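Local structure of interphotoreceptor retinoid-binding protein (Xenopus laevis, 1J7X) at residues N142-R148 with G204-S210; L161-F165 with F220-M224; I232-I236 with L283-A287. The protein probably binds and carries retinoids in the interphotoreceptor space of the retina, this chain being one functional unit of the protein. All coordinates share one frame; numbering follows the deposited sequence.

Contact 1 (N142-R148 with G204-S210); sequences NLIIDLR and GVYVLTS
Leu143, Ile145 and Leu147 join Gly204, Tyr206 and Leu208 through backbone bonds between neighbouring parallel strands of the mixed sheet of the beta-beta-alpha spiral, here in a chain of the peptidase S41 family (ClpP/crotonase clan). The short strand axes approach to 4.6 Å and differ in direction by 17°, which fits a sheet with modest twist. Leu143 N gives to Gly204 O, Tyr206 N to Leu143 O, Ile145 N to Tyr206 O and Leu208 N to Ile145 O. Leu147 N continues the pattern to Leu208 O, but with a less straight bond of 144°.

Apolar contacts divide between the two faces. On the face of Val205 and Ile145, Leu147 CD1 meets Val207 CG1 at 3.6 Å, while Ile145 CD1 rests against Val205 CG1. On the face of Ile144, the CG2 branch of that residue packs on Leu208 CG at 3.8 Å. Asn142 OD1 lies in the plane of the Tyr206 ring at its edge. Ile294 and Ile295 of helix 287-296 pack on this face, against Asn142, Ile144 and Tyr206.

Polar groups gather around Asp146 and Arg148. The bend of Arg148 at chi3 (-63°) turns its guanidinium back to grip Asp146 side-on: NE to OD1 is 2.9 Å, and NH2 to OD2 is 2.8 Å. Asp146 OD1 also accepts from Arg148 N in an Asx turn, Arg148 NE and Arg148 N reaching OD1 from opposite faces of its plane, while Tyr110 OH bonds to OD2. Leu208 CD1 covers one guanidinium face. Beyond it, Ser210 OG donates to Arg148 O at 2.5 Å, in the carbonyl plane on a lone pair.

Contact 2 (L161-F165 with F220-M224); sequences LLSYF and FAYLM
Leu161 and Leu162 close on Phe220 from successive positions of one helix, and this is the tight part of the contact. Leu161 CD2 sits over a face of the Phe220 ring, 3.8 Å from its centroid and 28° off the normal, a CH-pi contact displaced toward the rim. The ring reaches this place because Phe220 CG stands anti to the backbone N (chi1 179°), carrying it out from its helix. Leu162 splits its branches: CD2 lies 3.5 Å from Phe220 CE1, while CD1 meets Leu223 CD1 at 3.6 Å. Leu162 CD2 also lies 3.6 Å from Met224 SE. In the beta-beta-alpha spiral, helices 158-163 and 216-226 pack here beside the sheet, with Phe165 and Phe220 both reaching Ile145 of strand 142-146. An alanine in place of Leu162 is likely to leave a gap between Phe220, Leu223 and Met224, taking away both branches that fill it. The Phe165 end is looser. Its CE2 comes only to 4.2 Å from Phe220 CZ, at the edge of the latter ring, and the selenium of selenomethionine Met224 makes an oblique Met-aromatic contact, SE lying 5.0 Å from the Phe165 centroid. Solvent comes in on the Leu161 side: that residue, though tight on the ring, is partly exposed, whereas Phe165 is buried.

Contact 3 (I232-I236 with L283-A287); sequences IIGEI and LADEA
Glu235 and Ala284 make the one hydrogen bond between segments 232-236 and 283-287: Ala284 N donates to Glu235 OE2 at 2.9 Å. At 160° the N-H points well at the oxygen, yet it arrives from above the carboxylate, 57° out of its plane. The methyl of the donor residue, Ala284 CB, lies 3.4 Å from Glu235 OE2. The second area of touch is around Ala287. Ile233 CG2 lies 3.6 Å from Ala287 O and 4.0 Å from Ala287 CB. Beside it the Gly234 CA faces Ala287 CB at 4.1 Å.

The next shell explains these positions. With CG anti to its carbonyl carbon (chi1 -57°) and the chain extended beyond it, Glu235 reaches the 283-287 segment, and its other oxygen, OE1, accepts from His211 N, so the carboxylate is held at both oxygens. Gly234 adopts backbone angles at which a CB would be jammed against the carbonyl oxygen of Ile233, a backbone turn suited to a residue without a side chain. In the partner loop, Glu286 N bonds to Leu283 O at 2.8 Å and Ala287 N to Ala284 O at 3.2 Å, tightening the chain into a turn that brings Ala284 and Ala287 to the same neighbour segment.

Farther out, Ala284 O accepts from Arg148 NH1, and Glu235 O from Thr209 OG1. Backbone bonds tie Gly234 to Ala280 and Val282, and Lys290 and Ala291 of helix 287-296 touch Ile233. The arrangement is that of a parallel edge strand, 280-281, whose chain turns at the C-terminal end of its neighbour 231-234 and returns as a helix packed on the sheet, within the beta-beta-alpha spiral.

How the contacts relate
The three contacts sit around one mixed sheet. Contact 1 joins its strands 142-146 and 204-209. The centre of contact 3 lies about 10 Å from that of contact 1, through the adjoining strand 231-234. The centre of contact 2 is about 11 Å from that of contact 1, and the centres of contacts 2 and 3 are about 18 Å apart. Along the chain, contacts 1 and 2 interleave, each strand being followed by its helix, and both close before contact 3 opens. Contact 1 thus holds the middle of the sheet together, contact 2 packs two helices on its Leu143 and Ile145 face, and contact 3 fixes the turn into helix 287-296 on the opposite face.

Contact 1 (N142-R148 with G204-S210)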
# COMPACT_ATOMS: atom_id res chain seq x y z
N ASN A 142 -19.82 -9.77 11.75
CA ASN A 142 -18.40 -9.39 11.72
C ASN A 142 -17.77 -9.99 10.44
O ASN A 142 -18.30 -10.97 9.87
CB ASN A 142 -17.68 -9.97 12.91
CG ASN A 142 -18.02 -9.27 14.18
OD1 ASN A 142 -17.64 -8.11 14.38
ND2 ASN A 142 -18.77 -9.96 15.03
N LEU A 143 -16.74 -9.35 9.93
CA LEU A 143 -16.10 -9.80 8.69
C LEU A 143 -14.60 -9.83 8.84
O LEU A 143 -13.99 -8.92 9.35
CB LEU A 143 -16.45 -8.84 7.56
CG LEU A 143 -15.75 -9.12 6.22
CD1 LEU A 143 -16.30 -10.44 5.65
CD2 LEU A 143 -15.96 -8.07 5.15
N ILE A 144 -14.02 -10.90 8.39
CA ILE A 144 -12.57 -11.10 8.37
C ILE A 144 -12.13 -11.01 6.96
O ILE A 144 -12.54 -11.85 6.17
CB ILE A 144 -12.14 -12.46 8.95
CG1 ILE A 144 -12.39 -12.47 10.47
CG2 ILE A 144 -10.71 -12.69 8.73
CD1 ILE A 144 -13.74 -12.04 10.90
N ILE A 145 -11.28 -10.07 6.59
CA ILE A 145 -10.78 -9.94 5.23
C ILE A 145 -9.34 -10.44 5.28
O ILE A 145 -8.48 -9.85 5.98
CB ILE A 145 -10.87 -8.46 4.76
CG1 ILE A 145 -12.26 -7.87 4.92
CG2 ILE A 145 -10.28 -8.34 3.32
CD1 ILE A 145 -12.32 -6.42 4.43
N ASP A 146 -9.10 -11.56 4.61
CA ASP A 146 -7.83 -12.22 4.61
C ASP A 146 -6.89 -11.74 3.45
O ASP A 146 -7.13 -12.05 2.31
CB ASP A 146 -8.02 -13.71 4.51
CG ASP A 146 -6.77 -14.47 4.81
OD1 ASP A 146 -5.66 -13.87 4.91
OD2 ASP A 146 -6.89 -15.70 5.02
N LEU A 147 -5.87 -10.90 3.74
CA LEU A 147 -4.97 -10.44 2.75
C LEU A 147 -3.59 -11.00 2.89
O LEU A 147 -2.58 -10.49 2.32
CB LEU A 147 -4.88 -8.88 2.84
CG LEU A 147 -6.17 -8.19 2.62
CD1 LEU A 147 -5.98 -6.50 2.83
CD2 LEU A 147 -6.81 -8.54 1.32
N ARG A 148 -3.49 -12.03 3.70
CA ARG A 148 -2.21 -12.68 3.91
C ARG A 148 -1.54 -13.16 2.65
O ARG A 148 -0.32 -13.30 2.65
CB ARG A 148 -2.28 -13.89 4.91
CG ARG A 148 -2.61 -13.43 6.32
CD ARG A 148 -2.89 -14.62 7.26
NE ARG A 148 -4.05 -15.36 6.85
CZ ARG A 148 -4.45 -16.50 7.42
NH1 ARG A 148 -3.83 -16.92 8.52
NH2 ARG A 148 -5.55 -17.11 6.98
N GLY A 204 -18.14 -5.23 12.70
CA GLY A 204 -16.73 -5.43 12.93
C GLY A 204 -16.00 -5.97 11.70
O GLY A 204 -16.47 -6.84 11.01
N VAL A 205 -14.84 -5.41 11.43
CA VAL A 205 -14.02 -5.78 10.34
C VAL A 205 -12.57 -6.03 10.81
O VAL A 205 -11.99 -5.19 11.54
CB VAL A 205 -14.02 -4.76 9.21
CG1 VAL A 205 -13.15 -5.29 8.04
CG2 VAL A 205 -15.44 -4.47 8.70
N TYR A 206 -12.06 -7.16 10.47
CA TYR A 206 -10.73 -7.63 10.82
C TYR A 206 -9.91 -8.01 9.59
O TYR A 206 -10.35 -8.85 8.82
CB TYR A 206 -10.85 -8.77 11.77
CG TYR A 206 -11.65 -8.39 12.99
CD1 TYR A 206 -13.04 -8.45 12.97
CD2 TYR A 206 -11.03 -7.86 14.14
CE1 TYR A 206 -13.82 -8.04 14.06
CE2 TYR A 206 -11.75 -7.52 15.21
CZ TYR A 206 -13.17 -7.56 15.18
OH TYR A 206 -13.87 -7.10 16.29
N VAL A 207 -8.77 -7.32 9.33
CA VAL A 207 -7.94 -7.55 8.16
C VAL A 207 -6.71 -8.29 8.52
O VAL A 207 -5.99 -7.88 9.43
CB VAL A 207 -7.56 -6.23 7.51
CG1 VAL A 207 -6.79 -6.48 6.29
CG2 VAL A 207 -8.82 -5.45 7.18
N LEU A 208 -6.48 -9.43 7.92
CA LEU A 208 -5.35 -10.29 8.17
C LEU A 208 -4.23 -9.93 7.23
O LEU A 208 -4.41 -9.89 6.00
CB LEU A 208 -5.71 -11.78 8.02
CG LEU A 208 -6.96 -12.28 8.75
CD1 LEU A 208 -6.98 -13.80 8.64
CD2 LEU A 208 -7.07 -11.84 10.13
N THR A 209 -3.00 -9.77 7.77
CA THR A 209 -1.87 -9.46 6.95
C THR A 209 -0.68 -10.36 7.18
O THR A 209 -0.56 -10.95 8.26
CB THR A 209 -1.36 -7.99 7.24
OG1 THR A 209 -1.00 -7.95 8.65
CG2 THR A 209 -2.47 -6.97 6.90
N SER A 210 0.19 -10.44 6.20
CA SER A 210 1.46 -11.17 6.25
C SER A 210 2.57 -10.30 5.67
O SER A 210 2.33 -9.30 4.99
CB SER A 210 1.45 -12.52 5.45
OG SER A 210 1.52 -12.38 4.08

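Contact 2 (L161-F165 with F220-M224)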
# COMPACT_ATOMS: atom_id res chain seq x y z
N LEU A 161 -13.28 -0.08 -3.33
CA LEU A 161 -13.45 -1.14 -2.36
C LEU A 161 -13.72 -0.63 -0.98
O LEU A 161 -14.54 -1.12 -0.24
CB LEU A 161 -12.24 -2.08 -2.38
CG LEU A 161 -12.23 -3.17 -1.34
CD1 LEU A 161 -13.37 -4.07 -1.54
CD2 LEU A 161 -10.96 -4.07 -1.35
N LEU A 162 -12.95 0.35 -0.56
CA LEU A 162 -13.08 0.88 0.74
C LEU A 162 -14.52 1.37 1.00
O LEU A 162 -15.05 1.25 2.09
CB LEU A 162 -12.11 2.01 0.88
CG LEU A 162 -10.65 1.69 1.15
CD1 LEU A 162 -9.81 2.99 1.01
CD2 LEU A 162 -10.43 1.12 2.48
N SER A 163 -15.13 1.88 -0.05
CA SER A 163 -16.50 2.47 0.00
C SER A 163 -17.55 1.51 0.41
O SER A 163 -18.59 1.91 0.92
CB SER A 163 -16.84 3.12 -1.30
OG SER A 163 -15.90 4.18 -1.65
N TYR A 164 -17.27 0.22 0.30
CA TYR A 164 -18.22 -0.79 0.80
C TYR A 164 -18.25 -0.88 2.32
O TYR A 164 -19.12 -1.58 2.88
CB TYR A 164 -17.93 -2.19 0.17
CG TYR A 164 -18.34 -2.30 -1.27
CD1 TYR A 164 -17.52 -1.86 -2.30
CD2 TYR A 164 -19.45 -2.98 -1.62
CE1 TYR A 164 -17.88 -1.90 -3.63
CE2 TYR A 164 -19.88 -2.99 -2.96
CZ TYR A 164 -19.09 -2.51 -3.95
OH TYR A 164 -19.49 -2.61 -5.28
N PHE A 165 -17.31 -0.23 2.97
CA PHE A 165 -17.22 -0.27 4.43
C PHE A 165 -17.47 1.06 5.08
O PHE A 165 -17.21 1.23 6.28
CB PHE A 165 -15.88 -0.85 4.82
CG PHE A 165 -15.65 -2.19 4.28
CD1 PHE A 165 -16.21 -3.32 4.84
CD2 PHE A 165 -14.95 -2.36 3.16
CE1 PHE A 165 -15.98 -4.54 4.27
CE2 PHE A 165 -14.78 -3.55 2.51
CZ PHE A 165 -15.28 -4.68 3.09
N PHE A 220 -4.77 -0.70 1.15
CA PHE A 220 -6.15 -1.04 1.67
C PHE A 220 -6.15 -1.27 3.14
O PHE A 220 -6.99 -0.70 3.91
CB PHE A 220 -6.77 -2.24 0.91
CG PHE A 220 -8.10 -2.61 1.39
CD1 PHE A 220 -9.20 -2.00 0.94
CD2 PHE A 220 -8.27 -3.66 2.31
CE1 PHE A 220 -10.47 -2.30 1.55
CE2 PHE A 220 -9.47 -4.00 2.76
CZ PHE A 220 -10.57 -3.34 2.39
N ALA A 221 -5.20 -2.11 3.59
CA ALA A 221 -5.08 -2.43 5.03
C ALA A 221 -4.76 -1.13 5.86
O ALA A 221 -5.34 -0.83 6.94
CB ALA A 221 -3.99 -3.47 5.33
N TYR A 222 -3.79 -0.42 5.32
CA TYR A 222 -3.37 0.86 6.00
C TYR A 222 -4.56 1.83 6.18
O TYR A 222 -4.83 2.35 7.28
CB TYR A 222 -2.23 1.52 5.24
CG TYR A 222 -1.75 2.76 5.92
CD1 TYR A 222 -0.88 2.72 7.00
CD2 TYR A 222 -2.26 3.99 5.53
CE1 TYR A 222 -0.50 3.95 7.67
CE2 TYR A 222 -1.92 5.19 6.22
CZ TYR A 222 -1.00 5.14 7.26
OH TYR A 222 -0.65 6.28 7.93
N LEU A 223 -5.28 1.99 5.07
CA LEU A 223 -6.45 2.88 5.05
C LEU A 223 -7.57 2.43 5.93
O LEU A 223 -8.17 3.25 6.72
CB LEU A 223 -6.90 3.12 3.61
CG LEU A 223 -5.91 3.98 2.87
CD1 LEU A 223 -6.36 4.00 1.43
CD2 LEU A 223 -5.83 5.48 3.43
N MSE A 224 -7.80 1.12 6.00
CA MSE A 224 -8.80 0.61 6.91
C MSE A 224 -8.36 0.88 8.31
O MSE A 224 -9.21 1.14 9.18
CB MSE A 224 -9.13 -0.89 6.69
CG MSE A 224 -10.74 -1.12 6.62
SE MSE A 224 -11.67 -0.72 5.36
CE MSE A 224 -11.98 0.56 5.63

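Contact 3 (I232-I236 with L283-A287)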
# COMPACT_ATOMS: atom_id res chain seq x y z
N ILE A 232 -6.25 -4.47 12.25
CA ILE A 232 -5.33 -5.17 11.42
C ILE A 232 -4.62 -6.23 12.28
O ILE A 232 -4.05 -5.95 13.35
CB ILE A 232 -4.27 -4.21 10.87
CG1 ILE A 232 -4.92 -2.96 10.26
CG2 ILE A 232 -3.42 -4.82 9.83
CD1 ILE A 232 -6.04 -3.38 9.20
N ILE A 233 -4.55 -7.45 11.77
CA ILE A 233 -3.97 -8.60 12.52
C ILE A 233 -3.02 -9.40 11.66
O ILE A 233 -3.33 -9.79 10.53
CB ILE A 233 -5.11 -9.52 13.01
CG1 ILE A 233 -6.10 -8.69 13.76
CG2 ILE A 233 -4.55 -10.74 13.81
CD1 ILE A 233 -7.38 -9.51 14.07
N GLY A 234 -1.79 -9.63 12.21
CA GLY A 234 -0.87 -10.47 11.49
C GLY A 234 0.53 -9.91 11.53
O GLY A 234 0.93 -9.44 12.58
N GLU A 235 1.25 -10.07 10.43
CA GLU A 235 2.64 -9.64 10.35
C GLU A 235 2.75 -8.22 9.76
O GLU A 235 1.93 -7.76 8.99
CB GLU A 235 3.44 -10.58 9.53
CG GLU A 235 3.39 -12.03 10.05
CD GLU A 235 3.97 -13.01 9.09
OE1 GLU A 235 4.08 -12.74 7.85
OE2 GLU A 235 4.23 -14.18 9.53
N ILE A 236 3.90 -7.60 9.97
CA ILE A 236 4.20 -6.33 9.33
C ILE A 236 4.33 -6.67 7.83
O ILE A 236 4.91 -7.72 7.44
CB ILE A 236 5.55 -5.75 9.85
CG1 ILE A 236 5.38 -5.37 11.26
CG2 ILE A 236 5.99 -4.63 9.05
CD1 ILE A 236 6.73 -5.23 12.03
N LEU A 283 2.26 -14.09 14.14
CA LEU A 283 2.77 -14.69 12.91
C LEU A 283 1.50 -14.97 12.00
O LEU A 283 0.37 -15.16 12.52
CB LEU A 283 3.49 -16.03 13.21
CG LEU A 283 5.02 -15.92 13.43
CD1 LEU A 283 5.25 -14.96 14.43
CD2 LEU A 283 5.61 -17.29 13.93
N ALA A 284 1.74 -14.98 10.72
CA ALA A 284 0.64 -15.10 9.71
C ALA A 284 -0.27 -16.31 9.96
O ALA A 284 -1.45 -16.17 9.97
CB ALA A 284 1.24 -15.17 8.35
N ASP A 285 0.31 -17.43 10.33
CA ASP A 285 -0.49 -18.63 10.64
C ASP A 285 -1.41 -18.48 11.82
O ASP A 285 -2.35 -19.26 12.00
CB ASP A 285 0.40 -19.82 10.87
CG ASP A 285 1.21 -20.17 9.73
OD1 ASP A 285 0.73 -20.08 8.59
OD2 ASP A 285 2.40 -20.59 9.87
N GLU A 286 -1.17 -17.53 12.68
CA GLU A 286 -2.00 -17.31 13.86
C GLU A 286 -3.04 -16.24 13.75
O GLU A 286 -3.84 -16.05 14.65
CB GLU A 286 -1.02 -16.95 15.05
CG GLU A 286 0.21 -17.89 15.13
CD GLU A 286 1.21 -17.49 16.30
OE1 GLU A 286 2.28 -18.13 16.52
OE2 GLU A 286 0.95 -16.49 17.01
N ALA A 287 -3.06 -15.53 12.62
CA ALA A 287 -3.95 -14.39 12.46
C ALA A 287 -5.40 -14.64 12.45
O ALA A 287 -6.20 -13.86 13.01
CB ALA A 287 -3.51 -13.60 11.20